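Hydrolase, HD family (PDB 3DJB) binds a magnesium ion and probably acts as a metal-dependent hydrolase of the HD superfamily. Local coordinates at residues H34-I38 with I51-L56; L145-I151 with D167-N171; L177-K181 with A193-H197. The protein carries 3 engineered substitutions. All blocks are in the same frame, centred on the assembly; numbering follows the deposited sequence.

Contact 1: H34-I38 with I51-L56; sequences HKMAI and IEMAAL. Engineered in segment 34-38: Met36 (natural residue Leu).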
ATOM      1  N   HIS A  34     -19.150  -9.534   6.501  1.00 56.32           N
ATOM      2  CA  HIS A  34     -20.065 -10.417   7.231  1.00 55.84           C
ATOM      3  C   HIS A  34     -19.572 -10.670   8.665  1.00 56.94           C
ATOM      4  O   HIS A  34     -20.273 -10.359   9.635  1.00 56.34           O
ATOM      5  CB  HIS A  34     -20.225 -11.755   6.487  1.00 54.06           C
ATOM      6  CG  HIS A  34     -20.894 -12.821   7.301  1.00 52.65           C
ATOM      7  ND1 HIS A  34     -22.004 -12.576   8.079  1.00 50.77           N
ATOM      8  CD2 HIS A  34     -20.607 -14.137   7.460  1.00 52.11           C
ATOM      9  CE1 HIS A  34     -22.372 -13.692   8.683  1.00 50.16           C
ATOM     10  NE2 HIS A  34     -21.542 -14.653   8.326  1.00 50.45           N
ATOM     11  N   LYS A  35     -18.372 -11.229   8.807  1.00 56.59           N
ATOM     12  CA  LYS A  35     -17.850 -11.479  10.140  1.00 55.98           C
ATOM     13  C   LYS A  35     -17.872 -10.179  10.940  1.00 56.88           C
ATOM     14  O   LYS A  35     -18.050 -10.176  12.154  1.00 56.33           O
ATOM     15  CB  LYS A  35     -16.427 -12.031  10.058  1.00 53.59           C
ATOM     16  CG  LYS A  35     -16.324 -13.338   9.304  1.00 50.94           C
ATOM     17  CD  LYS A  35     -14.887 -13.829   9.278  1.00 50.35           C
ATOM     18  CE  LYS A  35     -14.448 -14.442  10.603  1.00 48.14           C
ATOM     19  NZ  LYS A  35     -14.702 -15.913  10.645  1.00 47.39           N
HETATM   20  N   MSE A  36     -17.710  -9.072  10.236  1.00 59.10           N
HETATM   21  CA  MSE A  36     -17.698  -7.755  10.852  1.00 62.62           C
HETATM   22  C   MSE A  36     -19.104  -7.295  11.271  1.00 61.88           C
HETATM   23  O   MSE A  36     -19.269  -6.603  12.284  1.00 62.26           O
HETATM   24  CB  MSE A  36     -17.069  -6.759   9.871  1.00 67.04           C
HETATM   25  CG  MSE A  36     -16.643  -5.432  10.471  1.00 72.36           C
HETATM   26 SE   MSE A  36     -14.990  -4.764   9.690  1.00 81.64          SE
HETATM   27  CE  MSE A  36     -15.176  -5.395   7.846  1.00 77.97           C
ATOM     28  N   ALA A  37     -20.109  -7.682  10.488  1.00 60.52           N
ATOM     29  CA  ALA A  37     -21.496  -7.328  10.777  1.00 58.25           C
ATOM     30  C   ALA A  37     -21.930  -8.098  12.008  1.00 56.97           C
ATOM     31  O   ALA A  37     -22.795  -7.646  12.762  1.00 55.56           O
ATOM     32  CB  ALA A  37     -22.386  -7.677   9.604  1.00 59.39           C
ATOM     33  N   ILE A  38     -21.334  -9.273  12.199  1.00 55.28           N
ATOM     34  CA  ILE A  38     -21.641 -10.063  13.375  1.00 54.56           C
ATOM     35  C   ILE A  38     -21.129  -9.272  14.571  1.00 55.34           C
ATOM     36  O   ILE A  38     -21.899  -8.660  15.301  1.00 55.56           O
ATOM     37  CB  ILE A  38     -20.919 -11.414  13.396  1.00 53.58           C
ATOM     38  CG1 ILE A  38     -21.411 -12.299  12.257  1.00 52.95           C
ATOM     39  CG2 ILE A  38     -21.140 -12.081  14.750  1.00 52.78           C
ATOM     40  CD1 ILE A  38     -22.852 -12.666  12.356  1.00 52.24           C
ATOM     41  N   ILE A  51     -29.303  -9.474   9.580  1.00 49.94           N
ATOM     42  CA  ILE A  51     -28.029  -8.800   9.357  1.00 50.81           C
ATOM     43  C   ILE A  51     -27.091  -9.675   8.518  1.00 53.81           C
ATOM     44  O   ILE A  51     -26.572  -9.220   7.492  1.00 55.26           O
ATOM     45  CB  ILE A  51     -27.348  -8.435  10.689  1.00 46.63           C
ATOM     46  CG1 ILE A  51     -28.178  -7.382  11.411  1.00 45.05           C
ATOM     47  CG2 ILE A  51     -25.962  -7.886  10.434  1.00 45.01           C
ATOM     48  CD1 ILE A  51     -27.664  -7.023  12.791  1.00 44.42           C
ATOM     49  N   GLU A  52     -26.896 -10.929   8.936  1.00 55.37           N
ATOM     50  CA  GLU A  52     -26.021 -11.845   8.212  1.00 57.49           C
ATOM     51  C   GLU A  52     -26.487 -12.115   6.792  1.00 58.45           C
ATOM     52  O   GLU A  52     -25.737 -11.923   5.836  1.00 59.10           O
ATOM     53  CB  GLU A  52     -25.912 -13.173   8.942  1.00 56.94           C
ATOM     54  CG  GLU A  52     -25.255 -13.081  10.267  1.00 58.84           C
ATOM     55  CD  GLU A  52     -24.925 -14.442  10.818  1.00 62.43           C
ATOM     56  OE1 GLU A  52     -24.130 -15.166  10.182  1.00 63.83           O
ATOM     57  OE2 GLU A  52     -25.459 -14.800  11.889  1.00 66.05           O
HETATM   58  N   MSE A  53     -27.721 -12.578   6.651  1.00 60.12           N
HETATM   59  CA  MSE A  53     -28.244 -12.859   5.322  1.00 63.39           C
HETATM   60  C   MSE A  53     -28.100 -11.643   4.416  1.00 62.71           C
HETATM   61  O   MSE A  53     -27.851 -11.776   3.211  1.00 62.91           O
HETATM   62  CB  MSE A  53     -29.715 -13.257   5.389  1.00 67.12           C
HETATM   63  CG  MSE A  53     -29.935 -14.647   5.913  1.00 73.08           C
HETATM   64 SE   MSE A  53     -28.987 -15.943   4.842  1.00 83.60          SE
HETATM   65  CE  MSE A  53     -30.224 -16.073   3.359  1.00 78.14           C
ATOM     66  N   ALA A  54     -28.252 -10.454   4.993  1.00 59.46           N
ATOM     67  CA  ALA A  54     -28.149  -9.246   4.196  1.00 57.21           C
ATOM     68  C   ALA A  54     -26.712  -8.986   3.776  1.00 55.89           C
ATOM     69  O   ALA A  54     -26.415  -8.935   2.577  1.00 57.33           O
ATOM     70  CB  ALA A  54     -28.707  -8.060   4.957  1.00 55.59           C
ATOM     71  N   ALA A  55     -25.817  -8.842   4.748  1.00 53.22           N
ATOM     72  CA  ALA A  55     -24.411  -8.573   4.458  1.00 50.69           C
ATOM     73  C   ALA A  55     -23.840  -9.562   3.456  1.00 50.15           C
ATOM     74  O   ALA A  55     -22.978  -9.218   2.665  1.00 48.41           O
ATOM     75  CB  ALA A  55     -23.616  -8.634   5.736  1.00 50.25           C
ATOM     76  N   LEU A  56     -24.345 -10.790   3.499  1.00 51.07           N
ATOM     77  CA  LEU A  56     -23.896 -11.866   2.632  1.00 51.70           C
ATOM     78  C   LEU A  56     -24.421 -11.824   1.206  1.00 54.01           C
ATOM     79  O   LEU A  56     -23.914 -12.549   0.354  1.00 54.43           O
ATOM     80  CB  LEU A  56     -24.291 -13.205   3.244  1.00 51.37           C
ATOM     81  CG  LEU A  56     -23.241 -14.085   3.931  1.00 51.81           C
ATOM     82  CD1 LEU A  56     -23.619 -14.333   5.391  1.00 51.25           C
ATOM     83  CD2 LEU A  56     -23.154 -15.412   3.178  1.00 50.58           C
TER
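Leu56 reaches over the imidazole of His34, and this pairing shows how a ring on one helix can be covered by a methyl from its antiparallel neighbour. The CD1 methyl sits 3.4 Å from the centroid of the His34 ring and 2° off its normal, a CH-pi contact over the middle of the face. His34 presents the ring this way because its CG lies anti to the backbone N (chi1 167°), which swings it across to helix 48-55. The CG methylene of Glu52 lies at the ring's edge, in its plane, and the carboxylate beyond it is turned 21° from the imidazole. Its OE2 is in a salt bridge with Arg48, one turn back on the same helix.

One turn on from His34, Ala37 makes the close apolar join: its CB lies 3.7 Å from Ile51 CG2 and 4.2 Å from Ala55 CB. With small side chains at this join, the axes of the two short helical segments approach to 9.1 Å.

Helix 3-17 covers Glu52 and Leu56, while helix 113-123 packs on Ala37 and Ile51. Ala55 stands about 5 Å, side chain to side chain, from the magnesium ligand His58. Chemically, apolar packing backs onto a buried carboxylate, whose pairing with Arg48 probably favours its ionised form.

Contact 2: L145-I151 with D167-N171; sequences LMYDPTI and DPSLN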
ATOM      1  N   LEU A 145       1.192   7.426  -9.937  1.00 61.31           N
ATOM      2  CA  LEU A 145       2.236   7.490  -8.928  1.00 64.02           C
ATOM      3  C   LEU A 145       1.583   7.250  -7.569  1.00 65.18           C
ATOM      4  O   LEU A 145       0.374   7.014  -7.478  1.00 63.31           O
ATOM      5  CB  LEU A 145       2.896   8.863  -8.942  1.00 64.87           C
ATOM      6  CG  LEU A 145       2.736   9.622 -10.260  1.00 65.62           C
ATOM      7  CD1 LEU A 145       3.221  11.040 -10.046  1.00 66.51           C
ATOM      8  CD2 LEU A 145       3.483   8.930 -11.387  1.00 63.82           C
HETATM    9  N   MSE A 146       2.387   7.305  -6.517  1.00 67.39           N
HETATM   10  CA  MSE A 146       1.872   7.095  -5.173  1.00 71.10           C
HETATM   11  C   MSE A 146       1.626   8.446  -4.521  1.00 73.92           C
HETATM   12  O   MSE A 146       0.610   8.657  -3.857  1.00 73.43           O
HETATM   13  CB  MSE A 146       2.875   6.316  -4.346  1.00 70.84           C
HETATM   14  CG  MSE A 146       3.756   5.440  -5.168  1.00 72.60           C
HETATM   15 SE   MSE A 146       4.733   4.227  -4.045  1.00 78.81          SE
HETATM   16  CE  MSE A 146       5.438   5.435  -2.713  1.00 76.86           C
ATOM     17  N   TYR A 147       2.585   9.349  -4.716  1.00 76.90           N
ATOM     18  CA  TYR A 147       2.525  10.708  -4.195  1.00 78.24           C
ATOM     19  C   TYR A 147       3.199  11.652  -5.172  1.00 79.71           C
ATOM     20  O   TYR A 147       4.076  11.248  -5.938  1.00 79.31           O
ATOM     21  CB  TYR A 147       3.254  10.824  -2.868  1.00 78.83           C
ATOM     22  CG  TYR A 147       3.266  12.241  -2.330  1.00 80.14           C
ATOM     23  CD1 TYR A 147       4.387  12.749  -1.689  1.00 80.08           C
ATOM     24  CD2 TYR A 147       2.129  13.054  -2.408  1.00 80.75           C
ATOM     25  CE1 TYR A 147       4.383  14.019  -1.133  1.00 80.19           C
ATOM     26  CE2 TYR A 147       2.117  14.331  -1.854  1.00 79.87           C
ATOM     27  CZ  TYR A 147       3.247  14.802  -1.215  1.00 80.01           C
ATOM     28  OH  TYR A 147       3.248  16.043  -0.632  1.00 80.94           O
ATOM     29  N   ASP A 148       2.789  12.916  -5.123  1.00 81.42           N
ATOM     30  CA  ASP A 148       3.344  13.946  -5.987  1.00 83.23           C
ATOM     31  C   ASP A 148       3.054  15.318  -5.376  1.00 84.70           C
ATOM     32  O   ASP A 148       1.899  15.716  -5.279  1.00 86.95           O
ATOM     33  CB  ASP A 148       2.707  13.870  -7.370  1.00 81.88           C
ATOM     34  CG  ASP A 148       3.485  14.643  -8.410  1.00 81.53           C
ATOM     35  OD1 ASP A 148       3.898  15.785  -8.127  1.00 82.07           O
ATOM     36  OD2 ASP A 148       3.674  14.112  -9.522  1.00 80.79           O
ATOM     37  N   PRO A 149       4.097  16.058  -4.961  1.00 85.17           N
ATOM     38  CA  PRO A 149       3.948  17.388  -4.359  1.00 84.60           C
ATOM     39  C   PRO A 149       3.437  18.461  -5.329  1.00 84.90           C
ATOM     40  O   PRO A 149       3.155  19.585  -4.928  1.00 85.02           O
ATOM     41  CB  PRO A 149       5.352  17.683  -3.853  1.00 85.35           C
ATOM     42  CG  PRO A 149       6.209  17.010  -4.880  1.00 86.59           C
ATOM     43  CD  PRO A 149       5.518  15.677  -5.040  1.00 85.94           C
ATOM     44  N   THR A 150       3.327  18.108  -6.605  1.00 85.31           N
ATOM     45  CA  THR A 150       2.838  19.024  -7.636  1.00 85.85           C
ATOM     46  C   THR A 150       1.305  18.918  -7.738  1.00 86.98           C
ATOM     47  O   THR A 150       0.641  19.772  -8.341  1.00 86.20           O
ATOM     48  CB  THR A 150       3.460  18.683  -9.013  1.00 86.05           C
ATOM     49  OG1 THR A 150       4.883  18.814  -8.928  1.00 85.27           O
ATOM     50  CG2 THR A 150       2.922  19.605 -10.105  1.00 85.25           C
ATOM     51  N   ILE A 151       0.760  17.852  -7.150  1.00 87.35           N
ATOM     52  CA  ILE A 151      -0.677  17.592  -7.150  1.00 88.07           C
ATOM     53  C   ILE A 151      -1.188  17.414  -5.716  1.00 88.78           C
ATOM     54  O   ILE A 151      -1.321  16.296  -5.227  1.00 87.07           O
ATOM     55  CB  ILE A 151      -1.017  16.322  -7.971  1.00 87.96           C
ATOM     56  CG1 ILE A 151      -0.413  16.419  -9.362  1.00 88.05           C
ATOM     57  CG2 ILE A 151      -2.518  16.206  -8.158  1.00 88.72           C
ATOM     58  CD1 ILE A 151      -0.941  17.601 -10.155  1.00 90.03           C
ATOM     59  N   ASP A 167      -3.203  12.973 -10.359  1.00 75.03           N
ATOM     60  CA  ASP A 167      -4.096  12.241  -9.476  1.00 74.65           C
ATOM     61  C   ASP A 167      -3.374  11.002  -8.938  1.00 73.03           C
ATOM     62  O   ASP A 167      -3.537   9.895  -9.462  1.00 72.46           O
ATOM     63  CB  ASP A 167      -5.388  11.860 -10.228  1.00 76.08           C
ATOM     64  CG  ASP A 167      -5.119  11.306 -11.629  1.00 78.97           C
ATOM     65  OD1 ASP A 167      -6.102  11.065 -12.367  1.00 78.19           O
ATOM     66  OD2 ASP A 167      -3.931  11.102 -11.998  1.00 79.93           O
ATOM     67  N   PRO A 168      -2.548  11.187  -7.888  1.00 70.89           N
ATOM     68  CA  PRO A 168      -1.774  10.127  -7.241  1.00 68.45           C
ATOM     69  C   PRO A 168      -2.591   9.339  -6.215  1.00 66.46           C
ATOM     70  O   PRO A 168      -3.615   9.812  -5.724  1.00 64.86           O
ATOM     71  CB  PRO A 168      -0.636  10.903  -6.608  1.00 68.47           C
ATOM     72  CG  PRO A 168      -1.354  12.105  -6.108  1.00 69.40           C
ATOM     73  CD  PRO A 168      -2.210  12.497  -7.298  1.00 69.73           C
ATOM     74  N   SER A 169      -2.107   8.149  -5.881  1.00 65.69           N
ATOM     75  CA  SER A 169      -2.786   7.277  -4.932  1.00 63.57           C
ATOM     76  C   SER A 169      -2.902   7.827  -3.529  1.00 61.33           C
ATOM     77  O   SER A 169      -3.901   7.602  -2.866  1.00 60.74           O
ATOM     78  CB  SER A 169      -2.082   5.924  -4.854  1.00 64.41           C
ATOM     79  OG  SER A 169      -1.980   5.320  -6.132  1.00 67.02           O
ATOM     80  N   LEU A 170      -1.885   8.534  -3.063  1.00 60.48           N
ATOM     81  CA  LEU A 170      -1.929   9.062  -1.707  1.00 60.66           C
ATOM     82  C   LEU A 170      -3.033  10.077  -1.519  1.00 62.78           C
ATOM     83  O   LEU A 170      -3.623  10.167  -0.441  1.00 63.65           O
ATOM     84  CB  LEU A 170      -0.606   9.712  -1.318  1.00 57.33           C
ATOM     85  CG  LEU A 170      -0.538  10.073   0.161  1.00 52.71           C
ATOM     86  CD1 LEU A 170       0.155   8.970   0.892  1.00 52.07           C
ATOM     87  CD2 LEU A 170       0.214  11.362   0.347  1.00 51.94           C
ATOM     88  N   ASN A 171      -3.318  10.847  -2.559  1.00 65.04           N
ATOM     89  CA  ASN A 171      -4.362  11.859  -2.457  1.00 68.04           C
ATOM     90  C   ASN A 171      -5.734  11.237  -2.214  1.00 68.57           C
ATOM     91  O   ASN A 171      -6.525  11.755  -1.422  1.00 68.23           O
ATOM     92  CB  ASN A 171      -4.370  12.733  -3.717  1.00 70.11           C
ATOM     93  CG  ASN A 171      -3.209  13.727  -3.746  1.00 71.61           C
ATOM     94  OD1 ASN A 171      -2.804  14.194  -4.809  1.00 70.95           O
ATOM     95  ND2 ASN A 171      -2.681  14.063  -2.567  1.00 72.29           N
TER
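Leu170 and Ser169 meet the backbone of Leu145 and Met146 in a pairing that illustrates how irregular chain can be joined without a strand. Ser169 grips one carbonyl twice: its N donates to Leu145 O at 3.2 Å with an N-H...O angle of 169°, and its OG donates to Leu145 O at the same length. The two donors arrive from opposite faces of the carbonyl plane, which the serine manages by keeping OG beside its own backbone N (chi1 -56°). The next amide, Leu170 N, bonds to Met146 O.

The Leu170 side chain carries the contact onward. CB rests against the Met146 carbonyl oxygen; CG, anti to the backbone N (chi1 -171°), turns the branch toward Tyr147; and at the tip CD2 stands 3.8 Å from Tyr147 CD2, obliquely to the ring. Beyond these two segments, Met208 of helix 187-211 packs on both Leu170 and Tyr147, and Trp211 meets the tyrosine ring edge-to-face.

Pro168 adds apolar contacts of its own. Its CB faces Met146 O, and its CD lies 3.8 Å from the CG2 branch of Ile151. The second subunit also packs here, His25 of that subunit on Leu145 and Tyr28 of that subunit on Pro149.

Ile151 is delivered by a local fold-back: Thr150 N donates to Asp148 OD1 at 2.8 Å, and Ile151 N to Asp148 O at 3.1 Å. This is an Asx turn set within a type I beta turn, part of a loop clasped to itself between helices 129-142 and 171-176.

Contact 3: L177-K181 with A193-H197; sequences LLKLK and AEVRH
Lys181 and His197 are brought together by contrasting first torsions. The lysine CG sits between its backbone N and carbonyl carbon (chi1 50°), the crowded position, and the chain then bends at each later torsion, curling round so that its end comes to Glu194. His197 instead has CG anti to the backbone N (chi1 -178°), and its imidazole projects from the helix toward the loop of 177-181. The outcome is a chain passing across a ring at about a right angle: Lys181 CG lies 3.5 Å from the centroid of the His197 ring, 21° off the normal, in a CH-pi contact over one face but shifted toward the rim.

The same ring meets Leu178 through its far end. His197 NE2 is 2.7 Å from Leu178 O, which approaches obliquely, and NE2 is also close to the CD2 methyl of Leu178. Nearer the backbone, Lys181 CB touches Ala193 CB at 4.1 Å. Ala193 in turn is backed by Leu124 and Met184, and Leu178 packs on Met200 further along the helix.

Past the ring, the lysine tip finds its charge partner. Lys181 NZ forms a salt bridge with Glu194 OE1 at 3.0 Å, although as a hydrogen bond it is weak. Glu194 is shared, for its other oxygen, OE2, is salt-bridged to Arg198, so the carboxylate links the loop lysine to an arginine one turn on.

Here one long side chain does two jobs, its CG methylene lying over one face of an imidazole and its ammonium end meeting an acid. With Lys181 NZ 4.6 Å from His197 ND1, the nearby positive charge would tend to disfavour protonation of the histidine, while Glu194, held between two cations, is probably ionised.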
ATOM      1  N   LEU A 177     -11.730   9.051   1.663  1.00 75.50           N
ATOM      2  CA  LEU A 177     -11.489   7.933   2.577  1.00 74.89           C
ATOM      3  C   LEU A 177     -11.423   8.363   4.039  1.00 74.98           C
ATOM      4  O   LEU A 177     -12.112   7.799   4.884  1.00 75.16           O
ATOM      5  CB  LEU A 177     -10.197   7.184   2.205  1.00 72.96           C
ATOM      6  CG  LEU A 177     -10.300   5.952   1.298  1.00 71.09           C
ATOM      7  CD1 LEU A 177      -8.970   5.208   1.237  1.00 69.19           C
ATOM      8  CD2 LEU A 177     -11.360   5.039   1.851  1.00 70.74           C
ATOM      9  N   LEU A 178     -10.594   9.354   4.342  1.00 75.08           N
ATOM     10  CA  LEU A 178     -10.486   9.812   5.715  1.00 75.73           C
ATOM     11  C   LEU A 178     -11.815  10.377   6.206  1.00 77.01           C
ATOM     12  O   LEU A 178     -12.053  10.458   7.409  1.00 77.80           O
ATOM     13  CB  LEU A 178      -9.390  10.872   5.848  1.00 74.55           C
ATOM     14  CG  LEU A 178      -7.949  10.385   5.736  1.00 74.09           C
ATOM     15  CD1 LEU A 178      -7.005  11.542   5.978  1.00 73.47           C
ATOM     16  CD2 LEU A 178      -7.697   9.292   6.762  1.00 74.55           C
ATOM     17  N   LYS A 179     -12.685  10.757   5.273  1.00 77.77           N
ATOM     18  CA  LYS A 179     -13.987  11.316   5.627  1.00 78.05           C
ATOM     19  C   LYS A 179     -15.088  10.252   5.669  1.00 78.51           C
ATOM     20  O   LYS A 179     -16.271  10.571   5.519  1.00 79.11           O
ATOM     21  CB  LYS A 179     -14.380  12.412   4.632  1.00 78.24           C
ATOM     22  CG  LYS A 179     -14.642  11.915   3.215  1.00 77.44           C
ATOM     23  CD  LYS A 179     -14.995  13.061   2.266  1.00 77.04           C
ATOM     24  CE  LYS A 179     -13.800  13.976   2.025  1.00 75.83           C
ATOM     25  NZ  LYS A 179     -14.086  15.052   1.040  1.00 74.13           N
ATOM     26  N   LEU A 180     -14.696   8.993   5.882  1.00 78.30           N
ATOM     27  CA  LEU A 180     -15.641   7.875   5.950  1.00 76.34           C
ATOM     28  C   LEU A 180     -16.012   7.509   7.364  1.00 75.62           C
ATOM     29  O   LEU A 180     -17.051   6.904   7.588  1.00 76.79           O
ATOM     30  CB  LEU A 180     -15.072   6.643   5.256  1.00 74.65           C
ATOM     31  CG  LEU A 180     -15.193   6.680   3.738  1.00 73.57           C
ATOM     32  CD1 LEU A 180     -14.448   5.510   3.152  1.00 73.07           C
ATOM     33  CD2 LEU A 180     -16.660   6.640   3.340  1.00 73.90           C
ATOM     34  N   LYS A 181     -15.155   7.869   8.311  1.00 74.92           N
ATOM     35  CA  LYS A 181     -15.400   7.588   9.720  1.00 73.93           C
ATOM     36  C   LYS A 181     -16.479   8.502  10.283  1.00 73.05           C
ATOM     37  O   LYS A 181     -16.887   8.370  11.434  1.00 71.78           O
ATOM     38  CB  LYS A 181     -14.101   7.742  10.519  1.00 73.94           C
ATOM     39  CG  LYS A 181     -13.357   9.048  10.273  1.00 75.35           C
ATOM     40  CD  LYS A 181     -13.789  10.184  11.191  1.00 76.55           C
ATOM     41  CE  LYS A 181     -13.203  10.040  12.587  1.00 76.93           C
ATOM     42  NZ  LYS A 181     -13.690   8.811  13.268  1.00 78.17           N
ATOM     43  N   ALA A 193     -14.039   2.405  13.557  1.00 71.50           N
ATOM     44  CA  ALA A 193     -13.709   3.399  12.531  1.00 68.92           C
ATOM     45  C   ALA A 193     -12.669   4.416  12.970  1.00 68.50           C
ATOM     46  O   ALA A 193     -11.780   4.777  12.199  1.00 68.09           O
ATOM     47  CB  ALA A 193     -14.964   4.109  12.092  1.00 68.80           C
ATOM     48  N   GLU A 194     -12.796   4.891  14.204  1.00 67.87           N
ATOM     49  CA  GLU A 194     -11.845   5.842  14.747  1.00 66.46           C
ATOM     50  C   GLU A 194     -10.483   5.175  14.836  1.00 64.80           C
ATOM     51  O   GLU A 194      -9.473   5.774  14.504  1.00 65.66           O
ATOM     52  CB  GLU A 194     -12.281   6.290  16.136  1.00 67.96           C
ATOM     53  CG  GLU A 194     -12.863   7.692  16.167  1.00 70.18           C
ATOM     54  CD  GLU A 194     -11.826   8.758  15.858  1.00 70.72           C
ATOM     55  OE1 GLU A 194     -12.226   9.915  15.592  1.00 70.03           O
ATOM     56  OE2 GLU A 194     -10.613   8.439  15.892  1.00 69.67           O
ATOM     57  N   VAL A 195     -10.454   3.923  15.271  1.00 63.03           N
ATOM     58  CA  VAL A 195      -9.189   3.230  15.394  1.00 59.68           C
ATOM     59  C   VAL A 195      -8.608   3.025  14.007  1.00 59.89           C
ATOM     60  O   VAL A 195      -7.419   3.268  13.792  1.00 60.97           O
ATOM     61  CB  VAL A 195      -9.351   1.869  16.101  1.00 57.40           C
ATOM     62  CG1 VAL A 195      -8.054   1.486  16.755  1.00 54.67           C
ATOM     63  CG2 VAL A 195     -10.448   1.944  17.141  1.00 56.31           C
ATOM     64  N   ARG A 196      -9.442   2.589  13.066  1.00 59.61           N
ATOM     65  CA  ARG A 196      -8.995   2.354  11.683  1.00 60.56           C
ATOM     66  C   ARG A 196      -8.524   3.658  11.034  1.00 62.73           C
ATOM     67  O   ARG A 196      -7.455   3.705  10.399  1.00 63.28           O
ATOM     68  CB  ARG A 196     -10.129   1.802  10.809  1.00 58.24           C
ATOM     69  CG  ARG A 196     -10.471   0.319  10.947  1.00 54.44           C
ATOM     70  CD  ARG A 196     -10.563  -0.270   9.546  1.00 52.09           C
ATOM     71  NE  ARG A 196     -11.413  -1.446   9.450  1.00 51.02           N
ATOM     72  CZ  ARG A 196     -11.335  -2.500  10.253  1.00 52.11           C
ATOM     73  NH1 ARG A 196     -10.445  -2.524  11.229  1.00 54.90           N
ATOM     74  NH2 ARG A 196     -12.132  -3.540  10.067  1.00 51.28           N
ATOM     75  N   HIS A 197      -9.353   4.699  11.181  1.00 63.26           N
ATOM     76  CA  HIS A 197      -9.080   6.022  10.618  1.00 62.92           C
ATOM     77  C   HIS A 197      -7.760   6.565  11.137  1.00 62.69           C
ATOM     78  O   HIS A 197      -6.938   7.072  10.376  1.00 62.26           O
ATOM     79  CB  HIS A 197     -10.222   7.000  10.957  1.00 60.95           C
ATOM     80  CG  HIS A 197     -10.047   8.369  10.365  1.00 60.69           C
ATOM     81  ND1 HIS A 197      -9.636   9.458  11.104  1.00 59.78           N
ATOM     82  CD2 HIS A 197     -10.233   8.825   9.101  1.00 59.85           C
ATOM     83  CE1 HIS A 197      -9.578  10.526  10.325  1.00 58.82           C
ATOM     84  NE2 HIS A 197      -9.933  10.169   9.105  1.00 59.69           N
TER

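In the fold
From the N terminus, contact 1 comes first: it folds helix 48-55 back against helix 27-41 and closes the short connection between them, in the part of the fold that holds the magnesium site. Contact 2 then closes a loop between helices 129-142 and 171-176, around a stretch of chain that is not modelled. Contact 3 follows, tying the loop after helix 171-176 to helix 187-211. The three lie in series, so none nests in or crosses another. Contacts 1 and 2 stand on opposite sides of the chain's centre, their centres 35 Å apart. Contacts 1 and 3 touch, the engineered Met36 packing against Arg196; contacts 1 and 2 both border the second subunit.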